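Local atomic coordinates of mannose-6-phosphate isomerase (Helicobacter pylori, PDB entry 2QH5), a protein that probably makes GDP-mannose from mannose 1-phosphate and GTP, the chain here being the N-terminal, nucleotidyltransferase part of a longer type 2 mannose-6-phosphate isomerase. Residues V57-E60 with K61-F64. Residues are numbered along the deposited sequence; the frame is centred on the assembly and turned at random.
Sequences VCNE and KHYF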
loop_
_atom_site.group_PDB
_atom_site.type_symbol
_atom_site.label_atom_id
_atom_site.label_comp_id
_atom_site.label_asym_id
_atom_site.label_seq_id
_atom_site.Cartn_x
_atom_site.Cartn_y
_atom_site.Cartn_z
ATOM N N VAL A 57 -7.698 -5.240 -2.233
ATOM C CA VAL A 57 -7.731 -5.015 -3.656
ATOM C C VAL A 57 -6.934 -6.114 -4.374
ATOM O O VAL A 57 -5.742 -6.260 -4.166
ATOM C CB VAL A 57 -7.383 -3.531 -4.048
ATOM C CG1 VAL A 57 -6.746 -2.770 -2.897
ATOM C CG2 VAL A 57 -6.578 -3.440 -5.341
ATOM N N CYS A 58 -7.635 -6.921 -5.170
ATOM C CA CYS A 58 -7.026 -8.044 -5.879
ATOM C C CYS A 58 -7.630 -8.209 -7.257
ATOM O O CYS A 58 -8.629 -7.578 -7.587
ATOM C CB CYS A 58 -7.167 -9.361 -5.094
ATOM S SG CYS A 58 -8.866 -9.828 -4.619
ATOM N N ASN A 59 -6.999 -9.057 -8.058
ATOM C CA ASN A 59 -7.546 -9.457 -9.338
ATOM C C ASN A 59 -8.826 -10.258 -9.141
ATOM O O ASN A 59 -8.928 -11.053 -8.209
ATOM C CB ASN A 59 -6.527 -10.291 -10.111
ATOM C CG ASN A 59 -6.835 -10.355 -11.586
ATOM O OD1 ASN A 59 -7.767 -11.039 -12.010
ATOM N ND2 ASN A 59 -6.056 -9.631 -12.384
ATOM N N GLU A 60 -9.796 -10.039 -10.024
ATOM C CA GLU A 60 -11.083 -10.725 -9.942
ATOM C C GLU A 60 -10.935 -12.235 -10.146
ATOM O O GLU A 60 -11.760 -12.998 -9.656
ATOM C CB GLU A 60 -12.081 -10.135 -10.934
ATOM C CG GLU A 60 -11.656 -10.283 -12.383
ATOM C CD GLU A 60 -12.535 -9.515 -13.336
ATOM O OE1 GLU A 60 -12.276 -9.569 -14.558
ATOM O OE2 GLU A 60 -13.484 -8.855 -12.863
ATOM N N LYS A 61 -9.875 -12.659 -10.846
ATOM C CA LYS A 61 -9.554 -14.084 -10.984
ATOM C C LYS A 61 -9.339 -14.745 -9.628
ATOM O O LYS A 61 -9.715 -15.904 -9.438
ATOM C CB LYS A 61 -8.285 -14.302 -11.811
ATOM C CG LYS A 61 -8.360 -13.914 -13.271
ATOM C CD LYS A 61 -6.983 -14.077 -13.912
ATOM C CE LYS A 61 -6.795 -13.203 -15.156
ATOM N NZ LYS A 61 -7.193 -13.889 -16.424
ATOM N N HIS A 62 -8.728 -14.011 -8.694
ATOM C CA HIS A 62 -8.300 -14.598 -7.422
ATOM C C HIS A 62 -9.222 -14.290 -6.256
ATOM O O HIS A 62 -8.916 -14.660 -5.126
ATOM C CB HIS A 62 -6.858 -14.199 -7.078
ATOM C CG HIS A 62 -5.944 -14.173 -8.261
ATOM N ND1 HIS A 62 -5.281 -13.033 -8.664
ATOM C CD2 HIS A 62 -5.604 -15.138 -9.148
ATOM C CE1 HIS A 62 -4.565 -13.300 -9.742
ATOM N NE2 HIS A 62 -4.743 -14.571 -10.056
ATOM N N TYR A 63 -10.348 -13.626 -6.525
ATOM C CA TYR A 63 -11.274 -13.241 -5.456
ATOM C C TYR A 63 -11.554 -14.409 -4.514
ATOM O O TYR A 63 -11.303 -14.318 -3.309
ATOM C CB TYR A 63 -12.590 -12.670 -6.014
ATOM C CG TYR A 63 -13.651 -12.497 -4.942
ATOM C CD1 TYR A 63 -14.753 -13.343 -4.870
ATOM C CD2 TYR A 63 -13.530 -11.506 -3.975
ATOM C CE1 TYR A 63 -15.712 -13.193 -3.864
ATOM C CE2 TYR A 63 -14.477 -11.350 -2.978
ATOM C CZ TYR A 63 -15.565 -12.189 -2.926
ATOM O OH TYR A 63 -16.497 -12.017 -1.931
ATOM N N PHE A 64 -12.045 -15.513 -5.074
ATOM C CA PHE A 64 -12.471 -16.664 -4.276
ATOM C C PHE A 64 -11.317 -17.403 -3.609
ATOM O O PHE A 64 -11.491 -18.002 -2.544
ATOM C CB PHE A 64 -13.335 -17.606 -5.116
ATOM C CG PHE A 64 -14.619 -16.977 -5.582
ATOM C CD1 PHE A 64 -15.764 -17.012 -4.775
ATOM C CD2 PHE A 64 -14.675 -16.324 -6.812
ATOM C CE1 PHE A 64 -16.945 -16.414 -5.199
ATOM C CE2 PHE A 64 -15.847 -15.719 -7.258
ATOM C CZ PHE A 64 -16.992 -15.762 -6.442
#
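Asn-59 and Lys-61 extend their side chains side by side in the same direction, and the amide oxygen at the end of Asn-59 accepts the backbone N-H of Lys-61. OD1 of Asn-59 lies 2.9 Å from N of Lys-61, and the bond is nearly straight (164° at the hydrogen). The donor sits in the carbonyl plane, on a lone pair, which closes an Asx turn. Asn-59 reaches it with CG anti to its own N (chi1 -161°). The same OD1 rests against the foot of the lysine chain, 3.2 Å from CG of Lys-61 and 3.3 Å from CB, whereas the ammonium end leads off. The backbone carbonyl of Asn-59 turns the chain as well: its O receives N of His-62 at 3.0 Å, with the donor well above the carbonyl plane, completing a beta turn. The His-62 ring comes back obliquely against Asn-59, its ND1 3.3 Å from CB of Asn-59, ring and amide planes 52° apart. The bond from N of Tyr-63 to O of Glu-60 is long at 3.5 Å and weak, though straight. Both buried, Cys-58 and Tyr-63 meet loosely, SG of Cys-58 4.3 Å from CA of Tyr-63; the Tyr-63 ring goes on to meet Phe-81 edge-to-face. Glu-60 directs its carboxylate to a salt bridge with Arg-232, and not to Lys-61, whose NZ is 6.9 Å from OE1 of Glu-60. The turn links parallel strand 53-59 to helix 63-69, the first corner of a beta-alpha-beta crossover completed by strand 78-84 in the GT-A nucleotidyltransferase domain. Chemically, Asn-59 uses both of its oxygens on consecutive N-H groups, so one residue at the strand end satisfies two backbone donors where the chain bends toward the helix.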